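Local coordinates for protein HMG-CoA Lyase (Bacillus subtilis subsp. subtilis, PDB 1YDO) that belongs to the HMGL-like family of TIM-barrel proteins and is found here as an assembly of two chains, at residues Gly13-Asp16 against Gly17-Glu21; Asp70-Gly74 against Val75-Ala79; Ile156-Val159 against Ile160-Ser163; Ala182-Pro185 against Ala186-Glu189; Met258-Met262 against Asp263-Asn267. All coordinates share one frame; numbering follows the deposited sequence.

Interaction 1. Residues Gly13-Asp16 against Gly17-Glu21; sequences GPRD and GLQNE
The guanidinium of Arg-15 meets the side-chain amide of Gln-19 at one edge, close to its own plane, while Asp-16 CB lies over one face, displaced toward the rim. The two side chains run alongside each other and point the same way, yet their flat ends are turned 73° apart. Arg-15 holds CG anti to its backbone N (chi1 -169°) and then bends at the next two bonds, which folds the guanidinium back over its neighbour; there Arg-15 NH2 forms a salt bridge with Asp-16 OD2 at 3.0 Å. A second salt bridge, from Arg-15 NH1 to Glu-46, fixes the rotation of the guanidinium further.

One turn on, the Asp-16 carboxylate and the Asn-20 amide stand nearly perpendicular, 86° apart. Asn-20 CB rests 3.3 Å from Asp-16 O, and Asn-20 ND2 bonds to the carbonyl of Gly-239. The backbone beneath is wound in two ways. Leu-18 N reaches Gly-13 O at 2.9 Å, the five-residue step of a wider pi-type turn, whereas Gln-19 N to Arg-15 O, also 2.9 Å, keeps the alpha-helical step. The Leu-18 side chain turns to Pro-14, with Leu-18 CD2 3.5 Å from Pro-14 O.

This short helix, 13-17, follows strand 8-11 of the barrel and is largely buried. Pro-14 packs on Trp-33 and Ile-34 of helix 27-38 and on Ile-45 of strand 44-49; Leu-18 shares Trp-33, and Arg-15 touches Ser-49 at the end of strand 44-49.

Interaction 2. Residues Asp70-Gly74 against Val75-Ala79; sequences DREKG and VTYAA
Tyr-77 and Arg-71 cross at a slant, yet the phenol ring and the guanidinium lie almost parallel, their planes 7° apart. The touching is done by the aliphatic part of the arginine: Arg-71 CG comes to 3.7 Å from Tyr-77 CE2, and Arg-71 CA to 3.4 Å from Tyr-77 OH. Arg-71 carries CG anti to its backbone N (chi1 -161°), which brings CG up to the ring before the chain bends away at chi2 and chi3, and its NH2 makes a weak bond to the carbonyl of Gly-94. On the other side of the ring plane, Val-75 CG1 lies over the rim of the face, so the phenol is held between a methyl and the arginine chain.

The hydroxyl fixes the far end of the ring. Glu-72 N donates to Tyr-77 OH at 2.8 Å in a nearly straight bond (174°), arriving near the ring plane, and Tyr-77 OH is also hydrogen-bonded to Ser-38 of helix 27-38. Glu-72 CB, meanwhile, packs 3.6 Å from Val-75 CG2. Beyond it the carboxylate turns away to a salt bridge with Arg-39.

Residues Glu-72 to Val-75 form a type II beta turn, with Gly-74 supplying the positive phi. A water spans the turn, donating to Glu-72 O at 3.2 Å and Val-75 O at 2.7 Å. The whole is a loop from helix to strand of the TIM barrel: it leads from helix 62-68 into strand 76-80, whose Tyr-77 side chain is directed back toward the loop that precedes it.

Interaction 3. Residues Ile156-Val159 against Ile160-Ser163; sequences IEQV and IRLS
Ser-163 N donates to Val-159 O at 2.7 Å, closing a helical turn. The serine hydroxyl, swung beside its own backbone N (chi1 -57°), is directed at the same carbonyl oxygen, but the modelled distance is too short to be taken literally and this second bond remains doubtful. Three further helical bonds precede the one from Ser-163 N: Ile-160 N to Ile-156 O at 3.0 Å, Arg-161 N to Glu-157 O at 2.8 Å and Leu-162 N to Gln-158 O at 2.9 Å. Of these, Arg-161 N approaches its carbonyl from somewhat out of plane, while the other two are closely aligned with theirs.

On the outer side, Gln-158 and Arg-161 run alongside each other, pointing the same way. The amide of Gln-158 lies at the edge of the guanidinium, near its plane, with the two groups turned 73° apart.

These are the first two turns of helix 156-169, the helix of a beta-alpha-beta unit in the barrel, between strands 137-143 and 174-177. Another side of the helix is largely apolar. Ile-156 CD1 sits 3.5 Å from Ile-160 CD1 where their chains cross at a slant. Val-159, Ile-160 and Ser-163 all pack on Leu-195 of the adjacent helix 185-196, Ile-156 on Ala-194, and Leu-162 turns to Ala-104.

Interaction 4. Residues Ala182-Pro185 against Ala186-Glu189; sequences AANP and AQVE
Asn-184 O receives Val-188 N at 2.9 Å in a nearly straight bond (167°), an alpha-helical link where the loop after strand 174-177 runs into helix 185-196 of the TIM barrel. Gln-187 N, at 2.8 Å, adds a weak bond to the same Asn-184 O. The close-packed part lies beside this carbonyl. Val-188 is split between two neighbours: its CG2 comes to 3.3 Å from Pro-185 O, while CG1 faces Ala-183 CB at 4.2 Å. Pro-185 and Val-188 both continue onto Asn-218 and Thr-221 of helix 215-225.

The Asn-184 and Gln-187 side chains cross at about a right angle, their amide planes 60° apart. With CG between its own N and carbonyl carbon (chi1 52°), the buried Asn-184 brings its amide beside the first helical turn, and it also packs on Gln-261 of the second subunit.

Looser are the partly exposed residues Ala-186, Gln-187 and Glu-189, the last of which packs on Tyr-3 of the second subunit. The bond from Glu-189 N to Pro-185 O is weak, and Glu-189 CB lies 3.4 Å from Pro-185 O.

Interaction 5. Residues Met258-Met262 against Asp263-Asn267; sequences MLEQM and DIKTN
The chain leaves helix 252-261 through Asp-263, whose positive phi (65°) takes it out of the helix while Ile-264 N reaches back to Leu-259 O at 3.0 Å and Asp-263 N to Glu-260 O at 2.8 Å. The first donor is tilted from its carbonyl plane, and the second stands well above its own.

From the last helical turn, the Glu-260 side chain reaches forward to the loop. With its chain bent at chi2 (-58°), it turns the carboxylate toward the residues that follow: Lys-265 NZ forms a salt bridge with Glu-260 OE2 at 3.2 Å, on the syn side and somewhat out of plane, and Thr-266 OG1 makes a weak bond to the same oxygen at 3.4 Å. The threonine hydroxyl is bonded to Val-268 N as well.

The paired backbone bonds define a Schellman motif, with Asp-263 as the C-prime residue. As in many such helix ends, an apolar contact joins residues on the two sides of the turn: Ile-264 CD1 lies 3.9 Å from Leu-259 CD2 and equally far from CB of Met-262, a selenomethionine. Leu-259 CD1 meanwhile touches Thr-266 CG2 at 3.8 Å. Leu-259 packs further onto Leu-223 of helix 215-225 and Ile-264 onto Val-7, and the backbone of Lys-265 is bonded to Lys-5 and Val-7 near the N-terminus. Met-262 rests against Asn-184 of the second subunit.

How the interactions relate
All five are local contacts at different stations of one barrel. Interaction 1 is the most buried, its centre about 10 Å from the centre of the chain, and has its charged groups inside; interaction 2, its closest neighbour with nearest atoms about 6 Å away, is a surface turn that packs a tyrosine ring against aliphatic groups. Both use strand 44-49 as a packing partner. Interactions 3 to 5 lie farther out on helices and are partly buried: the opening turns of a helix, a helix start and a helix end. Helix 185-196 links 3 with 4, since 4 begins it and 3 packs on it. Only 4 and 5 touch the second subunit, and they meet across that interface.

Interaction 1. Residues Gly13-Asp16 against Gly17-Glu21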
loop_
_atom_site.group_PDB
_atom_site.type_symbol
_atom_site.label_atom_id
_atom_site.label_comp_id
_atom_site.label_asym_id
_atom_site.label_seq_id
_atom_site.Cartn_x
_atom_site.Cartn_y
_atom_site.Cartn_z
ATOM N N GLY A 13 17.496 -1.854 5.111
ATOM C CA GLY A 13 17.723 -2.389 3.785
ATOM C C GLY A 13 19.049 -3.097 3.594
ATOM O O GLY A 13 19.103 -4.245 3.115
ATOM N N PRO A 14 20.153 -2.434 3.960
ATOM C CA PRO A 14 21.464 -3.065 3.798
ATOM C C PRO A 14 21.575 -4.389 4.536
ATOM O O PRO A 14 22.501 -5.156 4.312
ATOM C CB PRO A 14 22.425 -2.009 4.328
ATOM C CG PRO A 14 21.612 -1.265 5.313
ATOM C CD PRO A 14 20.273 -1.131 4.631
ATOM N N ARG A 15 20.623 -4.677 5.409
ATOM C CA ARG A 15 20.700 -5.924 6.128
ATOM C C ARG A 15 19.555 -6.849 5.758
ATOM O O ARG A 15 19.737 -7.760 4.941
ATOM C CB ARG A 15 20.719 -5.666 7.625
ATOM C CG ARG A 15 21.050 -6.890 8.435
ATOM C CD ARG A 15 19.942 -7.137 9.432
ATOM N NE ARG A 15 18.939 -8.086 8.957
ATOM C CZ ARG A 15 17.696 -8.159 9.429
ATOM N NH1 ARG A 15 17.289 -7.330 10.384
ATOM N NH2 ARG A 15 16.868 -9.078 8.960
ATOM N N ASP A 16 18.379 -6.611 6.343
ATOM C CA ASP A 16 17.187 -7.436 6.074
ATOM C C ASP A 16 16.854 -7.449 4.582
ATOM O O ASP A 16 16.275 -8.410 4.074
ATOM C CB ASP A 16 15.974 -6.910 6.857
ATOM C CG ASP A 16 14.875 -7.962 7.014
ATOM O OD1 ASP A 16 13.825 -7.654 7.618
ATOM O OD2 ASP A 16 15.063 -9.105 6.535
ATOM N N GLY A 17 17.241 -6.387 3.886
ATOM C CA GLY A 17 16.978 -6.323 2.469
ATOM C C GLY A 17 17.971 -7.102 1.648
ATOM O O GLY A 17 17.593 -7.933 0.827
ATOM N N LEU A 18 19.251 -6.865 1.870
ATOM C CA LEU A 18 20.246 -7.576 1.078
ATOM C C LEU A 18 20.322 -9.079 1.344
ATOM O O LEU A 18 20.568 -9.856 0.421
ATOM C CB LEU A 18 21.614 -6.920 1.260
ATOM C CG LEU A 18 22.004 -5.891 0.185
ATOM C CD1 LEU A 18 20.790 -5.261 -0.474
ATOM C CD2 LEU A 18 22.866 -4.833 0.825
ATOM N N GLN A 19 20.093 -9.491 2.590
ATOM C CA GLN A 19 20.153 -10.914 2.906
ATOM C C GLN A 19 18.932 -11.654 2.405
ATOM O O GLN A 19 18.858 -12.881 2.504
ATOM C CB GLN A 19 20.296 -11.163 4.414
ATOM C CG GLN A 19 19.045 -10.935 5.239
ATOM C CD GLN A 19 19.166 -11.508 6.641
ATOM O OE1 GLN A 19 19.054 -12.711 6.830
ATOM N NE2 GLN A 19 19.410 -10.648 7.629
ATOM N N ASN A 20 17.974 -10.913 1.869
ATOM C CA ASN A 20 16.759 -11.520 1.343
ATOM C C ASN A 20 16.700 -11.435 -0.193
ATOM O O ASN A 20 15.685 -11.746 -0.818
ATOM C CB ASN A 20 15.527 -10.858 1.980
ATOM C CG ASN A 20 15.108 -11.522 3.306
ATOM O OD1 ASN A 20 15.899 -11.634 4.241
ATOM N ND2 ASN A 20 13.847 -11.956 3.378
ATOM N N GLU A 21 17.805 -11.017 -0.796
ATOM C CA GLU A 21 17.884 -10.928 -2.240
ATOM C C GLU A 21 18.823 -12.000 -2.783
ATOM O O GLU A 21 19.963 -12.130 -2.338
ATOM C CB GLU A 21 18.367 -9.546 -2.644
ATOM C CG GLU A 21 17.308 -8.474 -2.462
ATOM C CD GLU A 21 16.093 -8.698 -3.355
ATOM O OE1 GLU A 21 16.245 -9.362 -4.404
ATOM O OE2 GLU A 21 14.993 -8.192 -3.029
#

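Interaction 2. Residues Asp70-Gly74 against Val75-Ala79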
loop_
_atom_site.group_PDB
_atom_site.type_symbol
_atom_site.label_atom_id
_atom_site.label_comp_id
_atom_site.label_asym_id
_atom_site.label_seq_id
_atom_site.Cartn_x
_atom_site.Cartn_y
_atom_site.Cartn_z
ATOM N N ASP A 70 31.183 5.327 5.600
ATOM C CA ASP A 70 31.653 6.652 5.975
ATOM C C ASP A 70 31.372 6.959 7.436
ATOM O O ASP A 70 32.180 7.594 8.109
ATOM C CB ASP A 70 30.996 7.716 5.100
ATOM C CG ASP A 70 31.638 7.821 3.754
ATOM O OD1 ASP A 70 30.997 8.396 2.848
ATOM O OD2 ASP A 70 32.789 7.338 3.611
ATOM N N ARG A 71 30.221 6.520 7.929
ATOM C CA ARG A 71 29.859 6.756 9.320
ATOM C C ARG A 71 29.711 8.255 9.613
ATOM O O ARG A 71 30.667 8.932 9.982
ATOM C CB ARG A 71 30.916 6.123 10.231
ATOM C CG ARG A 71 30.425 5.912 11.632
ATOM C CD ARG A 71 31.049 4.698 12.278
ATOM N NE ARG A 71 30.789 3.453 11.563
ATOM C CZ ARG A 71 30.803 2.254 12.143
ATOM N NH1 ARG A 71 30.562 1.157 11.444
ATOM N NH2 ARG A 71 31.034 2.155 13.443
ATOM N N GLU A 72 28.492 8.754 9.438
ATOM C CA GLU A 72 28.172 10.157 9.656
ATOM C C GLU A 72 27.728 10.404 11.085
ATOM O O GLU A 72 27.314 9.476 11.792
ATOM C CB GLU A 72 27.045 10.581 8.720
ATOM C CG GLU A 72 27.318 10.265 7.254
ATOM C CD GLU A 72 28.140 11.334 6.561
ATOM O OE1 GLU A 72 28.816 11.014 5.546
ATOM O OE2 GLU A 72 28.090 12.501 7.023
ATOM N N LYS A 73 27.793 11.666 11.498
ATOM C CA LYS A 73 27.397 12.059 12.844
ATOM C C LYS A 73 25.880 12.162 12.984
ATOM O O LYS A 73 25.176 12.577 12.064
ATOM C CB LYS A 73 28.064 13.389 13.214
ATOM C CG LYS A 73 28.515 14.218 12.024
ATOM C CD LYS A 73 27.344 14.596 11.129
ATOM C CE LYS A 73 27.811 14.939 9.726
ATOM N NZ LYS A 73 28.494 13.772 9.105
ATOM N N GLY A 74 25.394 11.773 14.150
ATOM C CA GLY A 74 23.971 11.808 14.405
ATOM C C GLY A 74 23.305 10.575 13.826
ATOM O O GLY A 74 22.083 10.420 13.911
ATOM N N VAL A 75 24.111 9.690 13.241
ATOM C CA VAL A 75 23.602 8.473 12.643
ATOM C C VAL A 75 23.927 7.303 13.527
ATOM O O VAL A 75 25.050 7.166 13.981
ATOM C CB VAL A 75 24.225 8.225 11.272
ATOM C CG1 VAL A 75 23.583 6.999 10.637
ATOM C CG2 VAL A 75 24.033 9.437 10.380
ATOM N N THR A 76 22.939 6.455 13.775
ATOM C CA THR A 76 23.155 5.292 14.618
ATOM C C THR A 76 23.326 4.070 13.714
ATOM O O THR A 76 22.375 3.632 13.077
ATOM C CB THR A 76 21.961 5.072 15.570
ATOM O OG1 THR A 76 21.690 6.287 16.277
ATOM C CG2 THR A 76 22.270 3.988 16.582
ATOM N N TYR A 77 24.540 3.529 13.648
ATOM C CA TYR A 77 24.812 2.352 12.828
ATOM C C TYR A 77 24.664 1.089 13.670
ATOM O O TYR A 77 25.397 0.868 14.635
ATOM C CB TYR A 77 26.213 2.451 12.221
ATOM C CG TYR A 77 26.362 3.616 11.259
ATOM C CD1 TYR A 77 26.087 3.466 9.903
ATOM C CD2 TYR A 77 26.717 4.880 11.724
ATOM C CE1 TYR A 77 26.153 4.549 9.026
ATOM C CE2 TYR A 77 26.788 5.973 10.867
ATOM C CZ TYR A 77 26.502 5.804 9.518
ATOM O OH TYR A 77 26.539 6.886 8.686
ATOM N N ALA A 78 23.692 0.264 13.300
ATOM C CA ALA A 78 23.418 -0.959 14.036
ATOM C C ALA A 78 23.658 -2.200 13.187
ATOM O O ALA A 78 23.736 -2.127 11.960
ATOM C CB ALA A 78 21.968 -0.946 14.554
ATOM N N ALA A 79 23.767 -3.341 13.852
ATOM C CA ALA A 79 23.972 -4.601 13.163
ATOM C C ALA A 79 23.257 -5.703 13.922
ATOM O O ALA A 79 23.042 -5.614 15.129
ATOM C CB ALA A 79 25.429 -4.899 13.079
HETATM O O HOH W 1 26.993 8.717 14.904
#

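Interaction 3. Residues Ile156-Val159 against Ile160-Ser163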
loop_
_atom_site.group_PDB
_atom_site.type_symbol
_atom_site.label_atom_id
_atom_site.label_comp_id
_atom_site.label_asym_id
_atom_site.label_seq_id
_atom_site.Cartn_x
_atom_site.Cartn_y
_atom_site.Cartn_z
ATOM N N ILE A 156 -1.831 -13.510 21.928
ATOM C CA ILE A 156 -1.293 -12.248 22.389
ATOM C C ILE A 156 -0.496 -12.397 23.686
ATOM O O ILE A 156 0.469 -11.662 23.914
ATOM C CB ILE A 156 -2.430 -11.233 22.598
ATOM C CG1 ILE A 156 -1.992 -9.840 22.134
ATOM C CG2 ILE A 156 -2.870 -11.223 24.050
ATOM C CD1 ILE A 156 -0.797 -9.285 22.848
ATOM N N GLU A 157 -0.901 -13.346 24.532
ATOM C CA GLU A 157 -0.235 -13.601 25.818
ATOM C C GLU A 157 1.231 -13.956 25.629
ATOM O O GLU A 157 2.069 -13.662 26.486
ATOM C CB GLU A 157 -0.918 -14.753 26.567
ATOM C CG GLU A 157 -2.424 -14.592 26.750
ATOM C CD GLU A 157 -3.232 -15.141 25.582
ATOM O OE1 GLU A 157 -4.405 -14.725 25.422
ATOM O OE2 GLU A 157 -2.700 -15.997 24.835
ATOM N N GLN A 158 1.526 -14.603 24.505
ATOM C CA GLN A 158 2.887 -15.005 24.179
ATOM C C GLN A 158 3.739 -13.764 23.996
ATOM O O GLN A 158 4.789 -13.625 24.617
ATOM C CB GLN A 158 2.897 -15.827 22.889
ATOM C CG GLN A 158 4.142 -16.656 22.696
ATOM C CD GLN A 158 4.373 -17.592 23.855
ATOM O OE1 GLN A 158 3.481 -18.354 24.244
ATOM N NE2 GLN A 158 5.570 -17.540 24.422
ATOM N N VAL A 159 3.266 -12.864 23.138
ATOM C CA VAL A 159 3.974 -11.624 22.844
ATOM C C VAL A 159 4.219 -10.865 24.126
ATOM O O VAL A 159 5.342 -10.450 24.408
ATOM C CB VAL A 159 3.167 -10.719 21.900
ATOM C CG1 VAL A 159 3.973 -9.483 21.563
ATOM C CG2 VAL A 159 2.804 -11.477 20.640
ATOM N N ILE A 160 3.159 -10.687 24.906
ATOM C CA ILE A 160 3.259 -9.976 26.169
ATOM C C ILE A 160 4.311 -10.633 27.043
ATOM O O ILE A 160 5.223 -9.979 27.544
ATOM C CB ILE A 160 1.923 -10.001 26.913
ATOM C CG1 ILE A 160 0.803 -9.516 25.991
ATOM C CG2 ILE A 160 2.000 -9.111 28.136
ATOM C CD1 ILE A 160 0.945 -8.082 25.581
ATOM N N ARG A 161 4.168 -11.941 27.220
ATOM C CA ARG A 161 5.096 -12.717 28.027
ATOM C C ARG A 161 6.530 -12.377 27.634
ATOM O O ARG A 161 7.280 -11.794 28.421
ATOM C CB ARG A 161 4.832 -14.215 27.822
ATOM C CG ARG A 161 5.526 -15.133 28.821
ATOM C CD ARG A 161 5.073 -16.588 28.660
ATOM N NE ARG A 161 5.661 -17.272 27.505
ATOM C CZ ARG A 161 6.933 -17.671 27.424
ATOM N NH1 ARG A 161 7.366 -18.286 26.326
ATOM N NH2 ARG A 161 7.776 -17.461 28.434
ATOM N N LEU A 162 6.895 -12.735 26.406
ATOM C CA LEU A 162 8.241 -12.490 25.886
ATOM C C LEU A 162 8.618 -11.023 26.002
ATOM O O LEU A 162 9.683 -10.685 26.517
ATOM C CB LEU A 162 8.325 -12.926 24.421
ATOM C CG LEU A 162 8.118 -14.419 24.142
ATOM C CD1 LEU A 162 8.161 -14.650 22.632
ATOM C CD2 LEU A 162 9.200 -15.244 24.855
ATOM N N SER A 163 7.739 -10.152 25.523
ATOM C CA SER A 163 7.991 -8.725 25.588
ATOM C C SER A 163 8.378 -8.285 27.005
ATOM O O SER A 163 9.274 -7.469 27.175
ATOM C CB SER A 163 6.755 -7.969 25.112
ATOM O OG SER A 163 6.407 -8.370 23.795
#

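Interaction 4. Residues Ala182-Pro185 against Ala186-Glu189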
loop_
_atom_site.group_PDB
_atom_site.type_symbol
_atom_site.label_atom_id
_atom_site.label_comp_id
_atom_site.label_asym_id
_atom_site.label_seq_id
_atom_site.Cartn_x
_atom_site.Cartn_y
_atom_site.Cartn_z
ATOM N N ALA A 182 0.904 -10.836 7.148
ATOM C CA ALA A 182 -0.547 -10.985 7.153
ATOM C C ALA A 182 -1.207 -10.279 8.334
ATOM O O ALA A 182 -1.946 -10.897 9.101
ATOM C CB ALA A 182 -0.915 -12.465 7.148
ATOM N N ALA A 183 -0.938 -8.982 8.468
ATOM C CA ALA A 183 -1.507 -8.172 9.541
ATOM C C ALA A 183 -2.431 -7.147 8.913
ATOM O O ALA A 183 -2.162 -6.654 7.822
ATOM C CB ALA A 183 -0.402 -7.470 10.313
ATOM N N ASN A 184 -3.525 -6.839 9.597
ATOM C CA ASN A 184 -4.482 -5.856 9.106
ATOM C C ASN A 184 -4.658 -4.790 10.177
ATOM O O ASN A 184 -4.405 -5.039 11.357
ATOM C CB ASN A 184 -5.835 -6.502 8.828
ATOM C CG ASN A 184 -6.335 -7.277 10.000
ATOM O OD1 ASN A 184 -6.067 -8.468 10.112
ATOM N ND2 ASN A 184 -7.044 -6.606 10.902
ATOM N N PRO A 185 -5.103 -3.589 9.776
ATOM C CA PRO A 185 -5.315 -2.464 10.688
ATOM C C PRO A 185 -6.134 -2.833 11.896
ATOM O O PRO A 185 -6.036 -2.210 12.946
ATOM C CB PRO A 185 -6.016 -1.434 9.810
ATOM C CG PRO A 185 -5.450 -1.728 8.450
ATOM C CD PRO A 185 -5.494 -3.230 8.405
ATOM N N ALA A 186 -6.955 -3.855 11.756
ATOM C CA ALA A 186 -7.777 -4.256 12.884
ATOM C C ALA A 186 -6.924 -5.039 13.873
ATOM O O ALA A 186 -7.021 -4.837 15.078
ATOM C CB ALA A 186 -8.942 -5.106 12.409
ATOM N N GLN A 187 -6.081 -5.922 13.353
ATOM C CA GLN A 187 -5.215 -6.737 14.183
ATOM C C GLN A 187 -4.153 -5.899 14.886
ATOM O O GLN A 187 -3.867 -6.087 16.069
ATOM C CB GLN A 187 -4.541 -7.794 13.318
ATOM C CG GLN A 187 -4.056 -9.015 14.062
ATOM C CD GLN A 187 -3.215 -9.923 13.178
ATOM O OE1 GLN A 187 -3.532 -10.127 12.001
ATOM N NE2 GLN A 187 -2.138 -10.480 13.741
ATOM N N VAL A 188 -3.553 -4.973 14.157
ATOM C CA VAL A 188 -2.520 -4.139 14.761
ATOM C C VAL A 188 -3.110 -3.249 15.849
ATOM O O VAL A 188 -2.399 -2.761 16.731
ATOM C CB VAL A 188 -1.797 -3.226 13.711
ATOM C CG1 VAL A 188 -1.292 -4.064 12.565
ATOM C CG2 VAL A 188 -2.730 -2.138 13.214
ATOM N N GLU A 189 -4.413 -3.039 15.792
ATOM C CA GLU A 189 -5.043 -2.192 16.781
ATOM C C GLU A 189 -5.279 -2.944 18.074
ATOM O O GLU A 189 -4.978 -2.439 19.147
ATOM C CB GLU A 189 -6.360 -1.656 16.240
ATOM C CG GLU A 189 -6.949 -0.523 17.040
ATOM C CD GLU A 189 -8.284 -0.077 16.470
ATOM O OE1 GLU A 189 -8.345 0.265 15.262
ATOM O OE2 GLU A 189 -9.273 -0.075 17.233
#

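Interaction 5. Residues Met258-Met262 against Asp263-Asn267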
loop_
_atom_site.group_PDB
_atom_site.type_symbol
_atom_site.label_atom_id
_atom_site.label_comp_id
_atom_site.label_asym_id
_atom_site.label_seq_id
_atom_site.Cartn_x
_atom_site.Cartn_y
_atom_site.Cartn_z
HETATM N N MSE A 258 4.475 9.276 2.498
HETATM C CA MSE A 258 3.175 9.395 3.105
HETATM C C MSE A 258 3.203 10.187 4.401
HETATM O O MSE A 258 2.316 10.999 4.666
HETATM C CB MSE A 258 2.581 8.028 3.364
HETATM C CG MSE A 258 1.195 8.126 3.921
HETATM SE SE MSE A 258 0.627 6.428 4.536
HETATM C CE MSE A 258 1.907 6.193 5.968
ATOM N N LEU A 259 4.222 9.948 5.209
ATOM C CA LEU A 259 4.340 10.651 6.470
ATOM C C LEU A 259 4.494 12.140 6.231
ATOM O O LEU A 259 3.934 12.945 6.960
ATOM C CB LEU A 259 5.527 10.113 7.269
ATOM C CG LEU A 259 5.328 8.717 7.867
ATOM C CD1 LEU A 259 6.657 8.177 8.362
ATOM C CD2 LEU A 259 4.310 8.789 8.992
ATOM N N GLU A 260 5.237 12.510 5.197
ATOM C CA GLU A 260 5.443 13.918 4.897
ATOM C C GLU A 260 4.158 14.605 4.517
ATOM O O GLU A 260 3.847 15.682 5.015
ATOM C CB GLU A 260 6.464 14.088 3.774
ATOM C CG GLU A 260 7.901 13.885 4.213
ATOM C CD GLU A 260 8.306 14.831 5.335
ATOM O OE1 GLU A 260 8.172 16.059 5.144
ATOM O OE2 GLU A 260 8.753 14.343 6.398
ATOM N N GLN A 261 3.405 13.987 3.625
ATOM C CA GLN A 261 2.144 14.568 3.202
ATOM C C GLN A 261 1.219 14.753 4.397
ATOM O O GLN A 261 0.368 15.630 4.396
ATOM C CB GLN A 261 1.476 13.660 2.181
ATOM C CG GLN A 261 2.366 13.317 1.022
ATOM C CD GLN A 261 2.904 14.551 0.351
ATOM O OE1 GLN A 261 2.142 15.371 -0.164
ATOM N NE2 GLN A 261 4.230 14.699 0.354
HETATM N N MSE A 262 1.389 13.920 5.415
HETATM C CA MSE A 262 0.553 14.010 6.592
HETATM C C MSE A 262 1.074 15.050 7.564
HETATM O O MSE A 262 0.556 15.177 8.673
HETATM C CB MSE A 262 0.467 12.657 7.300
HETATM C CG MSE A 262 -0.338 11.594 6.570
HETATM SE SE MSE A 262 -0.333 9.871 7.510
HETATM C CE MSE A 262 -1.495 10.364 8.976
ATOM N N ASP A 263 2.104 15.781 7.146
ATOM C CA ASP A 263 2.736 16.820 7.971
ATOM C C ASP A 263 3.418 16.262 9.221
ATOM O O ASP A 263 3.348 16.849 10.300
ATOM C CB ASP A 263 1.720 17.898 8.369
ATOM C CG ASP A 263 1.328 18.787 7.209
ATOM O OD1 ASP A 263 2.226 19.490 6.669
ATOM O OD2 ASP A 263 0.118 18.792 6.840
ATOM N N ILE A 264 4.082 15.128 9.051
ATOM C CA ILE A 264 4.791 14.474 10.132
ATOM C C ILE A 264 6.265 14.470 9.757
ATOM O O ILE A 264 6.625 13.950 8.703
ATOM C CB ILE A 264 4.311 13.028 10.295
ATOM C CG1 ILE A 264 2.812 13.007 10.549
ATOM C CG2 ILE A 264 5.044 12.358 11.435
ATOM C CD1 ILE A 264 2.227 11.623 10.593
ATOM N N LYS A 265 7.115 15.036 10.615
ATOM C CA LYS A 265 8.538 15.110 10.320
ATOM C C LYS A 265 9.294 13.820 10.494
ATOM O O LYS A 265 9.127 13.127 11.491
ATOM C CB LYS A 265 9.214 16.203 11.155
ATOM C CG LYS A 265 8.852 17.620 10.727
ATOM C CD LYS A 265 8.979 17.843 9.195
ATOM C CE LYS A 265 10.392 17.543 8.637
ATOM N NZ LYS A 265 10.667 16.108 8.277
ATOM N N THR A 266 10.132 13.513 9.507
ATOM C CA THR A 266 10.960 12.314 9.523
ATOM C C THR A 266 12.414 12.738 9.349
ATOM O O THR A 266 13.332 11.927 9.440
ATOM C CB THR A 266 10.595 11.347 8.373
ATOM O OG1 THR A 266 11.052 11.890 7.130
ATOM C CG2 THR A 266 9.090 11.140 8.307
ATOM N N ASN A 267 12.615 14.019 9.092
ATOM C CA ASN A 267 13.956 14.538 8.898
ATOM C C ASN A 267 14.703 13.805 7.803
ATOM O O ASN A 267 15.934 13.852 7.746
ATOM C CB ASN A 267 14.770 14.465 10.193
ATOM C CG ASN A 267 14.250 15.410 11.265
ATOM O OD1 ASN A 267 13.938 16.580 10.997
ATOM N ND2 ASN A 267 14.175 14.916 12.492
#